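Local coordinates for protein amidohydrolase (Thermotoga maritima, PDB 3OOQ) that is an amidohydrolase with a TIM-barrel catalytic domain that probably hydrolyses an amide bond, possibly acting as an allantoinase, at residues G252-K257 and L283-M288; V269-L274 and V299-M304; T287-A292 and M323-K328. All coordinates share one frame; numbering follows the deposited sequence.

Interaction 1: G252-K257 and L283-M288; sequences GTEAYK and LKDLTM
Tyr-256 and Lys-257 reach Asp-285 through contrasting torsions: the tyrosine CG lies between its own backbone N and carbonyl carbon (chi1 72°), which sends the ring across to the 283-288 segment, whereas the lysine CG stands opposite its carbonyl carbon (chi1 -57°) and the remaining chain runs extended to NZ. The two side chains thereby grip different parts of one residue. Tyr-256 OH donates to the backbone oxygen Asp-285 O at 3.2 Å; the hydroxyl lies in the carbonyl plane, on a lone pair, with a C=O...O angle of 131°, and the acceptor sits at the ring edge. Lys-257 NZ donates to the carboxylate oxygen Asp-285 OD2 at 2.7 Å, on its anti lone pair.

The same ammonium also makes a weak bond to Glu-254 OE2, 3.1 Å from Lys-257 NZ. Because Glu-254 OE2 and Asp-285 OD2 are themselves only 3.8 Å apart, the lysine probably offsets their mutual repulsion. Gln-100 of the second subunit hydrogen-bonds to both Glu-254 OE1 and Lys-257 NZ, which extends the polar network across a subunit interface. A water adds a further link, donating to Glu-254 OE2 and accepting from Asp-285 N, each at 2.7 Å. Another water likewise joins Thr-253 O to Thr-287 N.

Apolar packing accompanies the polar bonds. Thr-253 CG2 packs 3.7 Å from Leu-286 CA, while its OG1 is turned to a hydrogen bond with His-228 ND1. On the tyrosine, Thr-287 CG2 approaches Tyr-256 CE2 obliquely. Both segments belong to the loops that follow the C-terminal ends of neighbouring barrel strands, 247-249 and 269-271, the end where a TIM barrel carries its active site.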
loop_
_atom_site.group_PDB
_atom_site.type_symbol
_atom_site.label_atom_id
_atom_site.label_comp_id
_atom_site.label_asym_id
_atom_site.label_seq_id
_atom_site.Cartn_x
_atom_site.Cartn_y
_atom_site.Cartn_z
ATOM N N GLY F 252 18.053 -27.442 19.157
ATOM C CA GLY F 252 17.736 -27.893 20.520
ATOM C C GLY F 252 18.425 -27.047 21.578
ATOM O O GLY F 252 18.956 -27.559 22.564
ATOM N N THR F 253 18.393 -25.738 21.364
ATOM C CA THR F 253 19.098 -24.774 22.207
ATOM C C THR F 253 18.886 -25.011 23.712
ATOM O O THR F 253 19.846 -24.951 24.477
ATOM C CB THR F 253 18.708 -23.343 21.786
ATOM O OG1 THR F 253 19.215 -23.112 20.469
ATOM C CG2 THR F 253 19.289 -22.296 22.719
ATOM N N GLU F 254 17.644 -25.309 24.117
ATOM C CA GLU F 254 17.324 -25.563 25.520
ATOM C C GLU F 254 17.131 -27.039 25.856
ATOM O O GLU F 254 16.556 -27.363 26.904
ATOM C CB GLU F 254 16.092 -24.746 25.942
ATOM C CG GLU F 254 16.319 -23.249 25.857
ATOM C CD GLU F 254 15.239 -22.442 26.547
ATOM O OE1 GLU F 254 14.146 -22.985 26.836
ATOM O OE2 GLU F 254 15.506 -21.250 26.815
ATOM N N ALA F 255 17.622 -27.931 24.984
ATOM C CA ALA F 255 17.528 -29.384 25.201
ATOM C C ALA F 255 18.141 -29.800 26.544
ATOM O O ALA F 255 17.682 -30.760 27.174
ATOM C CB ALA F 255 18.177 -30.167 24.039
ATOM N N TYR F 256 19.149 -29.050 26.990
ATOM C CA TYR F 256 19.816 -29.347 28.246
ATOM C C TYR F 256 18.877 -29.243 29.454
ATOM O O TYR F 256 19.095 -29.897 30.477
ATOM C CB TYR F 256 21.069 -28.481 28.419
ATOM C CG TYR F 256 20.816 -27.013 28.719
ATOM C CD1 TYR F 256 20.588 -26.570 30.031
ATOM C CD2 TYR F 256 20.838 -26.061 27.695
ATOM C CE1 TYR F 256 20.365 -25.213 30.303
ATOM C CE2 TYR F 256 20.625 -24.705 27.959
ATOM C CZ TYR F 256 20.386 -24.289 29.258
ATOM O OH TYR F 256 20.188 -22.942 29.508
ATOM N N LYS F 257 17.822 -28.441 29.335
ATOM C CA LYS F 257 16.854 -28.318 30.409
ATOM C C LYS F 257 15.968 -29.559 30.498
ATOM O O LYS F 257 15.369 -29.812 31.523
ATOM C CB LYS F 257 16.003 -27.052 30.239
ATOM C CG LYS F 257 16.808 -25.768 30.162
ATOM C CD LYS F 257 15.925 -24.553 29.942
ATOM C CE LYS F 257 16.745 -23.282 30.080
ATOM N NZ LYS F 257 15.940 -22.052 29.809
ATOM N N LEU F 283 16.882 -17.729 21.773
ATOM C CA LEU F 283 18.299 -18.089 21.909
ATOM C C LEU F 283 18.943 -17.556 23.193
ATOM O O LEU F 283 20.143 -17.737 23.397
ATOM C CB LEU F 283 19.096 -17.595 20.685
ATOM C CG LEU F 283 18.639 -18.097 19.312
ATOM C CD1 LEU F 283 19.607 -17.684 18.201
ATOM C CD2 LEU F 283 18.495 -19.595 19.321
ATOM N N LYS F 284 18.171 -16.909 24.063
ATOM C CA LYS F 284 18.762 -16.249 25.253
ATOM C C LYS F 284 19.583 -17.170 26.184
ATOM O O LYS F 284 20.543 -16.712 26.800
ATOM C CB LYS F 284 17.702 -15.493 26.066
ATOM C CG LYS F 284 16.847 -16.347 26.983
ATOM C CD LYS F 284 15.916 -15.479 27.861
ATOM C CE LYS F 284 15.504 -16.220 29.130
ATOM N NZ LYS F 284 14.112 -15.866 29.573
ATOM N N ASP F 285 19.198 -18.444 26.289
ATOM C CA ASP F 285 19.919 -19.403 27.150
ATOM C C ASP F 285 20.848 -20.360 26.392
ATOM O O ASP F 285 21.245 -21.405 26.928
ATOM C CB ASP F 285 18.934 -20.199 28.027
ATOM C CG ASP F 285 18.380 -19.371 29.178
ATOM O OD1 ASP F 285 18.955 -18.319 29.501
ATOM O OD2 ASP F 285 17.366 -19.764 29.772
ATOM N N LEU F 286 21.193 -20.016 25.155
ATOM C CA LEU F 286 22.188 -20.787 24.401
ATOM C C LEU F 286 23.503 -20.806 25.173
ATOM O O LEU F 286 23.937 -19.786 25.689
ATOM C CB LEU F 286 22.386 -20.194 22.988
ATOM C CG LEU F 286 23.448 -20.691 21.999
ATOM C CD1 LEU F 286 23.081 -20.229 20.596
ATOM C CD2 LEU F 286 24.782 -20.100 22.301
ATOM N N THR F 287 24.117 -21.981 25.267
ATOM C CA THR F 287 25.415 -22.132 25.923
ATOM C C THR F 287 26.204 -23.261 25.277
ATOM O O THR F 287 25.648 -24.311 24.902
ATOM C CB THR F 287 25.303 -22.357 27.458
ATOM O OG1 THR F 287 26.601 -22.698 27.982
ATOM C CG2 THR F 287 24.302 -23.484 27.790
HETATM N N MSE F 288 27.503 -23.033 25.136
HETATM C CA MSE F 288 28.391 -24.052 24.615
HETATM C C MSE F 288 28.544 -25.235 25.580
HETATM O O MSE F 288 28.974 -26.323 25.181
HETATM C CB MSE F 288 29.742 -23.447 24.304
HETATM C CG MSE F 288 30.422 -24.175 23.202
HETATM SE SE MSE F 288 31.298 -22.883 22.119
HETATM C CE MSE F 288 31.227 -23.843 20.444
HETATM O O HOH W 1 22.513 -24.226 24.049
HETATM O O HOH W 2 17.225 -19.965 25.163
#

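Interaction 2: V269-L274 and V299-M304; sequences VVVGPL and VLIALM
Val-299 opens the contact just before its strand, placing CG1 3.8 Å from Val-269 CG2 at one end of a parallel pairing. Strands 269-271 and 301-303, with helix 290-297 between them in the chain, form a beta-alpha-beta unit of the TIM barrel, and their axes diverge by 27°. Leu-300 O then accepts from Val-269 N at 3.0 Å, starting the ladder. At Ile-301 the side chain faces Val-269, on the sheet side covered by Leu-294 of helix 290-297. Ala-302 lies on the other side with Val-270 and serves the ladder twice: its N donates to Val-269 O, and its O accepts from Val-271 N at 2.8 Å. Leu-303 returns to the helix-facing side, where CD1 meets Val-271 CG2 and Leu-274 CD1, both at 4.0 Å.

Met-304 finishes the ladder with a nearly straight bond, its N donating to Val-271 O at 2.9 Å (171° at the hydrogen). Its CG sits between the backbone N and carbonyl carbon (chi1 72°), and a turn about the CG-SE bond of this selenomethionine brings the methyl CE back over the first strand, where it packs 3.6 Å from Val-270 CG1 and close to Val-270 O.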
loop_
_atom_site.group_PDB
_atom_site.type_symbol
_atom_site.label_atom_id
_atom_site.label_comp_id
_atom_site.label_asym_id
_atom_site.label_seq_id
_atom_site.Cartn_x
_atom_site.Cartn_y
_atom_site.Cartn_z
ATOM N N VAL F 269 19.816 -35.072 18.989
ATOM C CA VAL F 269 19.830 -33.631 18.861
ATOM C C VAL F 269 21.060 -33.193 18.077
ATOM O O VAL F 269 22.190 -33.510 18.460
ATOM C CB VAL F 269 19.854 -32.924 20.219
ATOM C CG1 VAL F 269 19.731 -31.411 20.023
ATOM C CG2 VAL F 269 18.745 -33.443 21.119
ATOM N N VAL F 270 20.828 -32.488 16.970
ATOM C CA VAL F 270 21.899 -31.813 16.245
ATOM C C VAL F 270 22.050 -30.421 16.847
ATOM O O VAL F 270 21.296 -29.504 16.505
ATOM C CB VAL F 270 21.625 -31.726 14.711
ATOM C CG1 VAL F 270 22.830 -31.160 14.001
ATOM C CG2 VAL F 270 21.322 -33.120 14.134
ATOM N N VAL F 271 23.009 -30.279 17.759
ATOM C CA VAL F 271 23.239 -29.011 18.464
ATOM C C VAL F 271 24.009 -28.037 17.569
ATOM O O VAL F 271 24.634 -28.443 16.584
ATOM C CB VAL F 271 23.953 -29.184 19.842
ATOM C CG1 VAL F 271 23.210 -30.166 20.726
ATOM C CG2 VAL F 271 25.393 -29.666 19.664
ATOM N N GLY F 272 23.931 -26.751 17.908
ATOM C CA GLY F 272 24.533 -25.707 17.094
ATOM C C GLY F 272 23.478 -25.016 16.242
ATOM O O GLY F 272 22.351 -25.506 16.132
ATOM N N PRO F 273 23.821 -23.849 15.674
ATOM C CA PRO F 273 25.134 -23.208 15.847
ATOM C C PRO F 273 25.332 -22.709 17.293
ATOM O O PRO F 273 24.377 -22.262 17.919
ATOM C CB PRO F 273 25.065 -22.026 14.877
ATOM C CG PRO F 273 23.559 -21.618 14.912
ATOM C CD PRO F 273 22.821 -22.940 15.065
ATOM N N LEU F 274 26.560 -22.780 17.797
ATOM C CA LEU F 274 26.887 -22.383 19.176
ATOM C C LEU F 274 27.906 -21.235 19.288
ATOM O O LEU F 274 27.817 -20.394 20.188
ATOM C CB LEU F 274 27.391 -23.596 19.973
ATOM C CG LEU F 274 26.390 -24.674 20.362
ATOM C CD1 LEU F 274 27.144 -25.918 20.848
ATOM C CD2 LEU F 274 25.385 -24.173 21.424
ATOM N N VAL F 299 22.454 -38.264 25.785
ATOM C CA VAL F 299 21.794 -37.923 24.530
ATOM C C VAL F 299 22.781 -38.084 23.385
ATOM O O VAL F 299 23.934 -37.650 23.476
ATOM C CB VAL F 299 21.235 -36.477 24.556
ATOM C CG1 VAL F 299 20.405 -36.156 23.254
ATOM C CG2 VAL F 299 20.360 -36.277 25.787
ATOM N N LEU F 300 22.312 -38.707 22.308
ATOM C CA LEU F 300 23.056 -38.764 21.071
ATOM C C LEU F 300 22.992 -37.412 20.326
ATOM O O LEU F 300 21.925 -36.967 19.906
ATOM C CB LEU F 300 22.531 -39.890 20.176
ATOM C CG LEU F 300 23.176 -39.929 18.787
ATOM C CD1 LEU F 300 24.632 -40.371 18.896
ATOM C CD2 LEU F 300 22.396 -40.846 17.865
ATOM N N ILE F 301 24.148 -36.775 20.157
ATOM C CA ILE F 301 24.208 -35.458 19.550
ATOM C C ILE F 301 25.245 -35.372 18.440
ATOM O O ILE F 301 26.231 -36.144 18.421
ATOM C CB ILE F 301 24.470 -34.331 20.605
ATOM C CG1 ILE F 301 25.933 -34.345 21.089
ATOM C CG2 ILE F 301 23.476 -34.419 21.738
ATOM C CD1 ILE F 301 26.314 -33.193 22.062
ATOM N N ALA F 302 24.987 -34.457 17.502
ATOM C CA ALA F 302 25.963 -34.037 16.504
ATOM C C ALA F 302 26.079 -32.526 16.597
ATOM O O ALA F 302 25.189 -31.847 17.134
ATOM C CB ALA F 302 25.534 -34.421 15.096
ATOM N N LEU F 303 27.176 -32.008 16.071
ATOM C CA LEU F 303 27.402 -30.574 16.043
ATOM C C LEU F 303 27.321 -30.015 14.618
ATOM O O LEU F 303 28.052 -30.473 13.727
ATOM C CB LEU F 303 28.748 -30.235 16.684
ATOM C CG LEU F 303 29.185 -28.764 16.736
ATOM C CD1 LEU F 303 28.201 -27.885 17.531
ATOM C CD2 LEU F 303 30.594 -28.659 17.312
HETATM N N MSE F 304 26.459 -29.007 14.431
HETATM C CA MSE F 304 26.324 -28.295 13.153
HETATM C C MSE F 304 26.909 -26.888 13.216
HETATM O O MSE F 304 26.971 -26.280 14.284
HETATM C CB MSE F 304 24.845 -28.192 12.726
HETATM C CG MSE F 304 24.013 -27.214 13.567
HETATM SE SE MSE F 304 22.338 -26.740 12.697
HETATM C CE MSE F 304 21.165 -27.999 13.659
#

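Interaction 3: T287-A292 and M323-K328; sequences TMETIA and MRYGAK
Met-288 lays its CB over one face of the Tyr-325 ring, 3.8 Å from the centroid and 27° off the normal, a CH-pi contact in the turn leading into helix 290-297. The two side chains cross at about a right angle. Selenium, which replaces sulfur in this selenomethionine, lies 4.5 Å from the Tyr-325 centroid in an oblique Met-aromatic contact. With CG anti to the backbone N (chi1 -151°) and a bend at the next bond, the chain runs out across the CD1-CE1 rim, leaving SE obliquely above it. Further along, Ile-291 CG2 touches Ala-327 CB at 3.9 Å, and Ala-292 CB rests near Gly-326 O.

No direct hydrogen bond joins the segments; a water takes that role with three bonds. It donates to Met-288 O and to Tyr-325 O, both at 2.7 Å, and accepts from Ala-292 N at 3.1 Å, thus bridging the turn and the start of the helix to the loop ahead of helix 329-334.

Beyond this shell, Leu-332 of helix 329-334 packs on both Ile-291 and Ala-327, and Phe-314 of the third subunit packs on Tyr-325. The turn carrying Met-288 is itself held by a cap: Thr-287 OG1 accepts from Glu-289 N at 3.0 Å, with 152° at the hydrogen.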
loop_
_atom_site.group_PDB
_atom_site.type_symbol
_atom_site.label_atom_id
_atom_site.label_comp_id
_atom_site.label_asym_id
_atom_site.label_seq_id
_atom_site.Cartn_x
_atom_site.Cartn_y
_atom_site.Cartn_z
ATOM N N THR F 287 24.117 -21.981 25.267
ATOM C CA THR F 287 25.415 -22.132 25.923
ATOM C C THR F 287 26.204 -23.261 25.277
ATOM O O THR F 287 25.648 -24.311 24.902
ATOM C CB THR F 287 25.303 -22.357 27.458
ATOM O OG1 THR F 287 26.601 -22.698 27.982
ATOM C CG2 THR F 287 24.302 -23.484 27.790
HETATM N N MSE F 288 27.503 -23.033 25.136
HETATM C CA MSE F 288 28.391 -24.052 24.615
HETATM C C MSE F 288 28.544 -25.235 25.580
HETATM O O MSE F 288 28.974 -26.323 25.181
HETATM C CB MSE F 288 29.742 -23.447 24.304
HETATM C CG MSE F 288 30.422 -24.175 23.202
HETATM SE SE MSE F 288 31.298 -22.883 22.119
HETATM C CE MSE F 288 31.227 -23.843 20.444
ATOM N N GLU F 289 28.171 -25.007 26.839
ATOM C CA GLU F 289 28.124 -26.054 27.857
ATOM C C GLU F 289 27.139 -27.172 27.558
ATOM O O GLU F 289 27.203 -28.244 28.169
ATOM C CB GLU F 289 27.766 -25.442 29.201
ATOM C CG GLU F 289 28.840 -24.536 29.765
ATOM C CD GLU F 289 28.601 -24.226 31.221
ATOM O OE1 GLU F 289 27.425 -24.153 31.634
ATOM O OE2 GLU F 289 29.588 -24.065 31.956
ATOM N N THR F 290 26.224 -26.918 26.628
ATOM C CA THR F 290 25.221 -27.895 26.240
ATOM C C THR F 290 25.849 -29.198 25.697
ATOM O O THR F 290 25.328 -30.292 25.923
ATOM C CB THR F 290 24.182 -27.279 25.243
ATOM O OG1 THR F 290 22.962 -28.015 25.310
ATOM C CG2 THR F 290 24.684 -27.305 23.807
ATOM N N ILE F 291 26.979 -29.079 25.002
ATOM C CA ILE F 291 27.660 -30.256 24.489
ATOM C C ILE F 291 27.948 -31.224 25.659
ATOM O O ILE F 291 27.448 -32.351 25.682
ATOM C CB ILE F 291 28.933 -29.884 23.698
ATOM C CG1 ILE F 291 28.551 -29.208 22.358
ATOM C CG2 ILE F 291 29.824 -31.127 23.473
ATOM C CD1 ILE F 291 29.704 -28.522 21.649
ATOM N N ALA F 292 28.696 -30.740 26.640
ATOM C CA ALA F 292 29.021 -31.496 27.848
ATOM C C ALA F 292 27.768 -32.041 28.514
ATOM O O ALA F 292 27.704 -33.231 28.854
ATOM C CB ALA F 292 29.783 -30.605 28.826
HETATM N N MSE F 323 35.979 -26.822 23.957
HETATM C CA MSE F 323 36.923 -27.219 25.025
HETATM C C MSE F 323 37.066 -26.160 26.116
HETATM O O MSE F 323 37.523 -26.464 27.210
HETATM C CB MSE F 323 38.300 -27.600 24.469
HETATM C CG MSE F 323 38.267 -28.810 23.561
HETATM SE SE MSE F 323 40.012 -29.513 23.008
HETATM C CE MSE F 323 40.726 -27.974 22.021
ATOM N N ARG F 324 36.650 -24.929 25.830
ATOM C CA ARG F 324 36.552 -23.902 26.878
ATOM C C ARG F 324 35.307 -24.034 27.739
ATOM O O ARG F 324 35.142 -23.259 28.683
ATOM C CB ARG F 324 36.548 -22.481 26.294
ATOM C CG ARG F 324 37.679 -22.207 25.380
ATOM C CD ARG F 324 37.887 -20.731 25.146
ATOM N NE ARG F 324 39.275 -20.548 24.745
ATOM C CZ ARG F 324 39.788 -19.441 24.222
ATOM N NH1 ARG F 324 39.028 -18.364 24.000
ATOM N NH2 ARG F 324 41.075 -19.433 23.918
ATOM N N TYR F 325 34.416 -24.970 27.389
ATOM C CA TYR F 325 33.128 -25.116 28.084
ATOM C C TYR F 325 32.866 -26.558 28.543
ATOM O O TYR F 325 31.719 -27.040 28.531
ATOM C CB TYR F 325 31.987 -24.579 27.203
ATOM C CG TYR F 325 32.238 -23.155 26.761
ATOM C CD1 TYR F 325 32.932 -22.887 25.581
ATOM C CD2 TYR F 325 31.828 -22.076 27.545
ATOM C CE1 TYR F 325 33.184 -21.581 25.166
ATOM C CE2 TYR F 325 32.079 -20.752 27.145
ATOM C CZ TYR F 325 32.756 -20.523 25.948
ATOM O OH TYR F 325 33.024 -19.234 25.532
ATOM N N GLY F 326 33.947 -27.244 28.923
ATOM C CA GLY F 326 33.867 -28.561 29.559
ATOM C C GLY F 326 33.822 -29.764 28.638
ATOM O O GLY F 326 33.714 -30.895 29.114
ATOM N N ALA F 327 33.916 -29.529 27.330
ATOM C CA ALA F 327 33.846 -30.596 26.342
ATOM C C ALA F 327 35.233 -31.177 26.050
ATOM O O ALA F 327 36.214 -30.444 25.979
ATOM C CB ALA F 327 33.204 -30.089 25.055
ATOM N N LYS F 328 35.296 -32.490 25.856
ATOM C CA LYS F 328 36.569 -33.178 25.662
ATOM C C LYS F 328 36.786 -33.563 24.210
ATOM O O LYS F 328 35.843 -33.928 23.505
ATOM C CB LYS F 328 36.646 -34.418 26.562
ATOM C CG LYS F 328 36.413 -34.100 28.029
ATOM C CD LYS F 328 35.594 -35.205 28.693
ATOM C CE LYS F 328 35.132 -34.802 30.107
ATOM N NZ LYS F 328 34.101 -35.742 30.627
HETATM O O HOH W 3 30.461 -28.251 26.422
#

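How the interactions relate
Interaction 2 pairs the strands of a beta-alpha-beta unit, and interactions 1 and 3 meet at the lead into its helix, sharing Thr-287 and Met-288. The centre of interaction 2 lies about 9 Å from the centre of the chain, those of interactions 1 and 3 about 19 and 20 Å. Leu-274 ties interaction 2 to both: its CD2 lies 3.5 Å from Thr-287 O, and its CD1 is 3.7 Å from Ile-291 CD1. Met-304 touches Asp-61 and His-63, Gly-272 O bonds His-251, and Thr-253 of interaction 1 bonds His-228, so interactions 1 and 2 both probably border the active-site end of the barrel; interactions 1 and 3 also meet other subunits.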